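Local coordinates for protein projannalysin (Methanocaldococcus jannaschii, PDB 4JIX) that is the zymogen of a zinc-dependent metallopeptidase, a soluble minigluzincin whose mature form probably hydrolyses peptide bonds, at residues L50-Y55 and H66-H71; D14-I19 and H71-F76; F76-I81 and E88-N93. The protein carries 1 engineered substitution. All blocks are in the same frame, centred on the assembly; numbering follows the deposited sequence.

Interaction 1 (L50-Y55 and H66-H71). With ZN (zinc ion), chain C; SO4 (sulfate ion), chain E.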
# COMPACT_ATOMS: atom_id res chain seq x y z
N LEU A 50 10.97 0.74 15.66
CA LEU A 50 9.89 0.43 14.74
C LEU A 50 9.19 1.76 14.49
O LEU A 50 8.74 2.39 15.45
CB LEU A 50 8.94 -0.64 15.36
CG LEU A 50 7.62 -0.93 14.61
CD1 LEU A 50 7.87 -1.64 13.30
CD2 LEU A 50 6.69 -1.78 15.46
N ARG A 51 9.18 2.23 13.23
CA ARG A 51 8.52 3.50 12.89
C ARG A 51 7.22 3.21 12.16
O ARG A 51 7.21 2.41 11.22
CB ARG A 51 9.42 4.43 12.06
CG ARG A 51 10.58 4.97 12.88
CD ARG A 51 11.31 6.14 12.22
NE ARG A 51 12.24 6.76 13.17
CZ ARG A 51 13.48 6.35 13.39
NH1 ARG A 51 13.98 5.32 12.72
NH2 ARG A 51 14.24 6.97 14.29
N LEU A 52 6.12 3.82 12.62
CA LEU A 52 4.80 3.61 12.02
C LEU A 52 4.18 4.94 11.65
O LEU A 52 4.22 5.88 12.45
CB LEU A 52 3.87 2.83 12.97
CG LEU A 52 4.34 1.43 13.43
CD1 LEU A 52 3.48 0.92 14.57
CD2 LEU A 52 4.34 0.42 12.28
N ASN A 53 3.61 5.02 10.44
CA ASN A 53 2.97 6.23 9.95
C ASN A 53 1.71 6.51 10.79
O ASN A 53 0.84 5.65 10.92
CB ASN A 53 2.64 6.10 8.47
CG ASN A 53 1.90 7.26 7.89
OD1 ASN A 53 0.74 7.53 8.21
ND2 ASN A 53 2.54 7.93 6.96
N LYS A 54 1.65 7.72 11.35
CA LYS A 54 0.57 8.18 12.24
C LYS A 54 -0.84 8.04 11.64
O LYS A 54 -1.72 7.52 12.32
CB LYS A 54 0.82 9.64 12.68
CG LYS A 54 -0.09 10.09 13.82
CD LYS A 54 0.39 11.38 14.45
CE LYS A 54 -0.51 11.83 15.58
NZ LYS A 54 -1.75 12.48 15.07
N TYR A 55 -1.06 8.48 10.39
CA TYR A 55 -2.39 8.37 9.77
C TYR A 55 -2.81 6.89 9.62
O TYR A 55 -3.98 6.55 9.86
CB TYR A 55 -2.45 9.09 8.41
CG TYR A 55 -3.79 8.91 7.71
CD1 TYR A 55 -3.96 7.92 6.75
CD2 TYR A 55 -4.88 9.72 8.03
CE1 TYR A 55 -5.20 7.73 6.13
CE2 TYR A 55 -6.12 9.53 7.41
CZ TYR A 55 -6.27 8.55 6.45
OH TYR A 55 -7.48 8.38 5.82
N HIS A 66 -1.39 -5.40 11.93
CA HIS A 66 -0.71 -6.62 12.37
C HIS A 66 0.27 -7.11 11.28
O HIS A 66 1.40 -7.45 11.59
CB HIS A 66 -1.74 -7.72 12.70
CG HIS A 66 -1.12 -9.06 12.98
ND1 HIS A 66 -0.91 -9.98 11.96
CD2 HIS A 66 -0.68 -9.59 14.14
CE1 HIS A 66 -0.36 -11.04 12.54
NE2 HIS A 66 -0.19 -10.84 13.85
N TYR A 67 -0.20 -7.17 10.02
CA TYR A 67 0.60 -7.64 8.89
C TYR A 67 1.84 -6.75 8.66
O TYR A 67 2.92 -7.28 8.38
CB TYR A 67 -0.25 -7.67 7.60
CG TYR A 67 0.48 -8.31 6.43
CD1 TYR A 67 0.45 -9.69 6.23
CD2 TYR A 67 1.25 -7.54 5.55
CE1 TYR A 67 1.16 -10.29 5.18
CE2 TYR A 67 1.96 -8.12 4.50
CZ TYR A 67 1.90 -9.50 4.32
OH TYR A 67 2.60 -10.09 3.29
N ILE A 68 1.65 -5.42 8.73
CA ILE A 68 2.69 -4.40 8.51
C ILE A 68 3.77 -4.54 9.60
O ILE A 68 4.96 -4.57 9.28
CB ILE A 68 2.03 -2.98 8.50
CG1 ILE A 68 1.23 -2.73 7.20
CG2 ILE A 68 3.06 -1.87 8.74
CD1 ILE A 68 0.18 -1.52 7.34
N ILE A 69 3.35 -4.60 10.88
CA ILE A 69 4.26 -4.73 12.02
C ILE A 69 4.98 -6.08 11.95
O ILE A 69 6.18 -6.12 12.20
CB ILE A 69 3.52 -4.53 13.37
CG1 ILE A 69 2.97 -3.08 13.49
CG2 ILE A 69 4.43 -4.86 14.57
CD1 ILE A 69 1.80 -2.92 14.53
N LEU A 70 4.24 -7.17 11.62
CA LEU A 70 4.81 -8.51 11.46
C LEU A 70 5.93 -8.49 10.42
O LEU A 70 6.98 -9.08 10.66
CB LEU A 70 3.73 -9.53 11.03
CG LEU A 70 4.16 -10.99 10.82
CD1 LEU A 70 4.61 -11.68 12.14
CD2 LEU A 70 3.05 -11.81 10.15
N HIS A 71 5.73 -7.80 9.29
CA HIS A 71 6.76 -7.69 8.26
C HIS A 71 8.06 -7.11 8.85
O HIS A 71 9.13 -7.70 8.68
CB HIS A 71 6.29 -6.81 7.07
CG HIS A 71 7.30 -6.75 5.95
ND1 HIS A 71 7.20 -7.56 4.84
CD2 HIS A 71 8.42 -5.99 5.84
CE1 HIS A 71 8.24 -7.25 4.07
NE2 HIS A 71 9.02 -6.34 4.65
ZN ZN C . 10.92 -5.75 4.03
S SO4 E . 17.66 5.96 12.95
O1 SO4 E . 16.73 5.48 13.97
O2 SO4 E . 18.63 4.92 12.64
O3 SO4 E . 16.91 6.30 11.74
O4 SO4 E . 18.35 7.15 13.43
O HOH W 1 10.02 -4.57 2.44

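Interaction 2 (D14-I19 and H71-F76). With ZN (zinc ion), chain C.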
# COMPACT_ATOMS: atom_id res chain seq x y z
N ASP A 14 -0.27 -2.91 22.10
CA ASP A 14 -0.74 -4.29 22.31
C ASP A 14 -0.53 -5.14 21.05
O ASP A 14 -0.17 -6.31 21.18
CB ASP A 14 -2.22 -4.32 22.73
CG ASP A 14 -2.52 -3.69 24.08
OD1 ASP A 14 -3.70 -3.34 24.33
OD2 ASP A 14 -1.58 -3.58 24.92
N ILE A 15 -0.76 -4.56 19.84
CA ILE A 15 -0.55 -5.27 18.58
C ILE A 15 0.95 -5.62 18.47
O ILE A 15 1.29 -6.77 18.15
CB ILE A 15 -1.05 -4.47 17.34
CG1 ILE A 15 -2.57 -4.12 17.45
CG2 ILE A 15 -0.74 -5.23 16.04
CD1 ILE A 15 -3.11 -3.09 16.37
N VAL A 16 1.83 -4.64 18.73
CA VAL A 16 3.29 -4.82 18.68
C VAL A 16 3.73 -5.91 19.67
O VAL A 16 4.43 -6.84 19.26
CB VAL A 16 4.07 -3.49 18.92
CG1 VAL A 16 5.58 -3.73 18.94
CG2 VAL A 16 3.73 -2.46 17.84
N ASN A 17 3.29 -5.83 20.95
CA ASN A 17 3.69 -6.78 22.00
C ASN A 17 3.26 -8.21 21.69
O ASN A 17 4.04 -9.13 21.93
CB ASN A 17 3.19 -6.33 23.38
CG ASN A 17 3.91 -5.10 23.87
OD1 ASN A 17 4.99 -4.75 23.39
ND2 ASN A 17 3.35 -4.39 24.82
N GLU A 18 2.07 -8.40 21.10
CA GLU A 18 1.56 -9.72 20.72
C GLU A 18 2.46 -10.38 19.65
O GLU A 18 2.71 -11.58 19.71
CB GLU A 18 0.11 -9.60 20.21
CG GLU A 18 -0.91 -9.54 21.33
CD GLU A 18 -2.34 -9.16 20.95
OE1 GLU A 18 -2.62 -8.99 19.75
OE2 GLU A 18 -3.17 -9.02 21.88
N ILE A 19 2.96 -9.58 18.70
CA ILE A 19 3.85 -10.05 17.63
C ILE A 19 5.24 -10.36 18.21
O ILE A 19 5.80 -11.41 17.88
CB ILE A 19 3.90 -9.06 16.44
CG1 ILE A 19 2.52 -9.01 15.74
CG2 ILE A 19 5.01 -9.41 15.42
CD1 ILE A 19 2.23 -7.71 14.92
N HIS A 71 5.73 -7.80 9.29
CA HIS A 71 6.76 -7.69 8.26
C HIS A 71 8.06 -7.11 8.85
O HIS A 71 9.13 -7.70 8.68
CB HIS A 71 6.29 -6.81 7.07
CG HIS A 71 7.30 -6.75 5.95
ND1 HIS A 71 7.20 -7.56 4.84
CD2 HIS A 71 8.42 -5.99 5.84
CE1 HIS A 71 8.24 -7.25 4.07
NE2 HIS A 71 9.02 -6.34 4.65
N GLU A 72 7.97 -5.96 9.53
CA GLU A 72 9.17 -5.31 10.09
C GLU A 72 9.87 -6.15 11.14
O GLU A 72 11.10 -6.13 11.24
CB GLU A 72 8.81 -3.97 10.74
CG GLU A 72 7.96 -3.05 9.88
CD GLU A 72 8.59 -2.67 8.56
OE1 GLU A 72 9.82 -2.79 8.41
OE2 GLU A 72 7.82 -2.29 7.65
N LEU A 73 9.08 -6.82 11.99
CA LEU A 73 9.62 -7.56 13.10
C LEU A 73 10.20 -8.91 12.67
O LEU A 73 11.13 -9.38 13.32
CB LEU A 73 8.61 -7.68 14.26
CG LEU A 73 8.27 -6.33 14.96
CD1 LEU A 73 7.35 -6.53 16.14
CD2 LEU A 73 9.55 -5.57 15.43
N ILE A 74 9.75 -9.47 11.52
CA ILE A 74 10.38 -10.68 10.97
C ILE A 74 11.83 -10.31 10.59
O ILE A 74 12.75 -11.03 10.97
CB ILE A 74 9.59 -11.33 9.80
CG1 ILE A 74 8.30 -11.99 10.33
CG2 ILE A 74 10.47 -12.37 9.03
CD1 ILE A 74 7.30 -12.34 9.23
N HIS A 75 12.04 -9.14 9.92
CA HIS A 75 13.37 -8.65 9.57
C HIS A 75 14.25 -8.57 10.82
O HIS A 75 15.40 -9.02 10.80
CB HIS A 75 13.31 -7.25 8.92
CG HIS A 75 12.86 -7.23 7.50
ND1 HIS A 75 13.56 -7.88 6.51
CD2 HIS A 75 11.80 -6.59 6.94
CE1 HIS A 75 12.92 -7.63 5.38
NE2 HIS A 75 11.86 -6.86 5.59
N PHE A 76 13.71 -8.00 11.91
CA PHE A 76 14.45 -7.87 13.15
C PHE A 76 14.80 -9.25 13.72
O PHE A 76 15.94 -9.46 14.13
CB PHE A 76 13.67 -7.02 14.18
CG PHE A 76 14.39 -6.78 15.49
CD1 PHE A 76 13.71 -6.88 16.71
CD2 PHE A 76 15.74 -6.42 15.51
CE1 PHE A 76 14.37 -6.62 17.91
CE2 PHE A 76 16.40 -6.16 16.72
CZ PHE A 76 15.71 -6.28 17.91
ZN ZN C . 10.92 -5.75 4.03
O HOH W 1 10.02 -4.57 2.44

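Interaction 3 (F76-I81 and E88-N93)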
# COMPACT_ATOMS: atom_id res chain seq x y z
N PHE A 76 13.71 -8.00 11.91
CA PHE A 76 14.45 -7.87 13.15
C PHE A 76 14.80 -9.25 13.72
O PHE A 76 15.94 -9.46 14.13
CB PHE A 76 13.67 -7.02 14.18
CG PHE A 76 14.39 -6.78 15.49
CD1 PHE A 76 13.71 -6.88 16.71
CD2 PHE A 76 15.74 -6.42 15.51
CE1 PHE A 76 14.37 -6.62 17.91
CE2 PHE A 76 16.40 -6.16 16.72
CZ PHE A 76 15.71 -6.28 17.91
N LYS A 77 13.84 -10.20 13.69
CA LYS A 77 14.08 -11.55 14.21
C LYS A 77 15.20 -12.30 13.45
O LYS A 77 16.05 -12.91 14.08
CB LYS A 77 12.80 -12.39 14.19
CG LYS A 77 12.92 -13.61 15.10
CD LYS A 77 12.02 -14.71 14.68
CE LYS A 77 12.24 -15.95 15.50
NZ LYS A 77 10.99 -16.73 15.61
N ILE A 78 15.18 -12.26 12.11
CA ILE A 78 16.14 -13.01 11.28
C ILE A 78 17.46 -12.23 11.06
O ILE A 78 18.39 -12.78 10.46
CB ILE A 78 15.49 -13.44 9.94
CG1 ILE A 78 15.16 -12.23 9.02
CG2 ILE A 78 14.25 -14.33 10.20
CD1 ILE A 78 14.83 -12.54 7.61
N LYS A 79 17.54 -10.97 11.53
CA LYS A 79 18.70 -10.09 11.39
C LYS A 79 19.07 -9.95 9.89
O LYS A 79 20.23 -10.14 9.49
CB LYS A 79 19.91 -10.59 12.23
CG LYS A 79 19.61 -10.75 13.75
CD LYS A 79 19.32 -9.39 14.44
CE LYS A 79 19.04 -9.49 15.93
NZ LYS A 79 17.72 -10.10 16.21
N SER A 80 18.06 -9.63 9.07
CA SER A 80 18.25 -9.43 7.63
C SER A 80 17.27 -8.42 7.11
O SER A 80 16.09 -8.49 7.44
CB SER A 80 18.07 -10.75 6.87
OG SER A 80 18.22 -10.55 5.47
N ILE A 81 17.75 -7.48 6.28
CA ILE A 81 16.89 -6.48 5.63
C ILE A 81 16.25 -7.10 4.36
O ILE A 81 15.43 -6.46 3.71
CB ILE A 81 17.66 -5.18 5.31
CG1 ILE A 81 18.77 -5.42 4.25
CG2 ILE A 81 18.19 -4.52 6.60
CD1 ILE A 81 19.28 -4.16 3.54
N GLU A 88 10.63 -15.78 4.34
CA GLU A 88 9.45 -16.57 3.95
C GLU A 88 9.13 -17.64 4.99
O GLU A 88 7.95 -17.81 5.31
CB GLU A 88 9.65 -17.23 2.58
CG GLU A 88 9.46 -16.26 1.41
CD GLU A 88 9.66 -16.87 0.04
OE1 GLU A 88 10.12 -16.14 -0.87
OE2 GLU A 88 9.35 -18.08 -0.14
N ASN A 89 10.15 -18.32 5.56
CA ASN A 89 9.96 -19.36 6.58
C ASN A 89 9.21 -18.84 7.81
O ASN A 89 8.34 -19.54 8.32
CB ASN A 89 11.30 -19.98 7.01
CG ASN A 89 11.97 -20.87 5.97
OD1 ASN A 89 13.15 -21.19 6.09
ND2 ASN A 89 11.25 -21.23 4.91
N GLU A 90 9.54 -17.62 8.29
CA GLU A 90 8.87 -17.01 9.44
C GLU A 90 7.46 -16.57 9.09
O GLU A 90 6.53 -16.82 9.86
CB GLU A 90 9.65 -15.81 10.01
CG GLU A 90 11.04 -16.13 10.51
CD GLU A 90 11.16 -17.03 11.73
OE1 GLU A 90 10.21 -17.06 12.55
OE2 GLU A 90 12.22 -17.67 11.88
N LEU A 91 7.30 -15.92 7.93
CA LEU A 91 6.02 -15.41 7.45
C LEU A 91 5.00 -16.54 7.23
O LEU A 91 3.83 -16.36 7.55
CB LEU A 91 6.23 -14.62 6.14
CG LEU A 91 5.01 -13.97 5.49
CD1 LEU A 91 4.29 -13.02 6.47
CD2 LEU A 91 5.42 -13.21 4.23
N ARG A 92 5.46 -17.71 6.74
CA ARG A 92 4.58 -18.86 6.46
C ARG A 92 3.95 -19.48 7.71
O ARG A 92 2.97 -20.21 7.58
CB ARG A 92 5.30 -19.95 5.64
CG ARG A 92 5.47 -19.58 4.16
CD ARG A 92 4.18 -19.18 3.45
NE ARG A 92 4.48 -18.48 2.21
CZ ARG A 92 4.35 -17.17 2.02
NH1 ARG A 92 3.84 -16.40 2.97
NH2 ARG A 92 4.69 -16.63 0.86
N ASN A 93 4.47 -19.16 8.92
CA ASN A 93 3.89 -19.63 10.18
C ASN A 93 2.64 -18.80 10.50
O ASN A 93 1.89 -19.15 11.40
CB ASN A 93 4.92 -19.52 11.33
CG ASN A 93 6.08 -20.49 11.23
OD1 ASN A 93 5.94 -21.64 10.81
ND2 ASN A 93 7.24 -20.05 11.68

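Interaction 1 (L50-Y55 and H66-H71)
L50 and L52 of strand 49-53 pack on I69 of helix 62-78, and L52 also touches I68; the strand segment and helix segment run roughly antiparallel, at 151°, with axes 10.1 Å apart at closest approach. This is the layer where the small mixed sheet meets the zinc-binding helix of a minigluzincin. The contact is apolar and buried.

I69 is the central residue. Its two branches serve different leucines. CG2 meets CD2 of L50 at 3.9 Å. CG1 meets CD2 of L52, also at 3.9 Å. Both leucines lie across I69 at about a right angle. CD1 of L52 lies 4.2 Å from both CG1 and CD1 of I69. The torsions sort the branches: in I69 CG2 stands trans to the backbone N, while CG1 stands trans to the carbonyl carbon (chi1 -65°). I68 adds a looser touch, its CG2 lying 4.4 Å from CD2 of L52. I12 and I19 of helix 12-22 also touch I69, and A41 of strand 41-44 touches both L52 and I68.

The alternation of the strand sends R51 elsewhere. Its NE forms a salt bridge with E32. Its NH1 and NH2 both donate to O1 of a sulfate, probably from the crystallisation liquor, with O1 in the plane of the guanidinium at its edge. N53 is the N-cap of helix 54-59, and its OD1 accepts a hydrogen bond from the backbone N of V56. At the far end of the helix segment H71 turns to the metal site, where its NE2 binds the zinc ion at 2.1 Å.

Interaction 2 (D14-I19 and H71-F76)
L73 of helix 62-78 reaches I19 and V16 of helix 12-22, and this is a contact of three buried residues. The tight part is the meeting of L73 with I19. CD1 of L73 lies 3.8 Å from CG2 of I19, and CB of L73 lies 4.2 Å from the same methyl. I19 therefore faces L73 with its short branch. Its longer branch goes to helix 62-78 one turn and more earlier, where I19 touches H66 and I69. In L73 CG lies opposite the carbonyl carbon (chi1 -67°), and the chain stays extended at chi2 (-176°), which carries CD1 out to the other helix.

The V16 side is looser. CD1 of L73 comes no closer than 4.3 Å to either CG1 or the backbone O of V16. Beyond it the first helix turns D14, N17 and E18 to its exposed side, where E18 forms a salt bridge with K10.

The face of helix 62-78 that carries H71 and H75 is turned to the metal. NE2 of H75 binds the same zinc ion as H71, at 2.1 Å. The NE2 atoms of H71 and H75 come within 3.0 Å of each other because they share that metal. ND1 of H75 is hydrogen-bonded to the backbone O of S80, which helps to fix the ring. H83 is the third histidine that binds the zinc ion, and the O of water 1 lies 2.2 Å from the zinc ion. H71, E72 and H75 fit the HExxH motif, and the helix is consistent with the active-site helix of gluzincin metallopeptidases.

Interaction 3 (F76-I81 and E88-N93)
E90 of helix 85-91 meets K77 and I78 where the zinc-binding helix 62-78 ends. The chain leaves helix 62-78 here and passes through a loop into helix 85-91, at the protein surface. The nearest backbone pair is I78 and E90, with CA atoms 8.5 Å apart.

The apolar part is small. CG2 of I78 lies 3.7 Å from CG of E90, and the two side chains slide past each other in opposite directions. In I78 CG1 sits between the backbone N and the carbonyl carbon (chi1 67°), while CG2 is turned to the glutamate. I74, one turn earlier on the helix, also touches E90.

The polar part is a salt bridge. K77 and E90 cross at about a right angle, and the lysine methylenes CD and CE also lie near the carboxylate. E90 bends at chi2 (-67°), whereas K77 stays extended beyond CG. The stronger polar partner of K77 NZ is the backbone O of L23, so the ammonium is shared between L23 and E90.

Within the first segment K79 leaves the helix with positive phi. Its NZ folds back to the O of F76 at 2.8 Å and forms a salt bridge with E27. In the bond between the segments, K77 NZ meets OE1 of E90 at 3.2 Å from above the carboxylate plane, 41° out of it.

Overall arrangement
All three contacts use helix 62-78 and follow it from its middle to its end. Interaction 1 packs it against strand 49-53, interaction 2 against helix 12-22, and interaction 3 against helix 85-91. The centres of interactions 1 and 2 are about 8 Å apart, those of 2 and 3 about 11 Å, and those of 1 and 3 about 16 Å. Along the chain interaction 1 is nested inside the loop closed by interaction 2, and interaction 3 follows both. H71 is shared by the first two, F76 by the last two. The helix is thus held by sheet and helices while it presents its zinc-binding histidines.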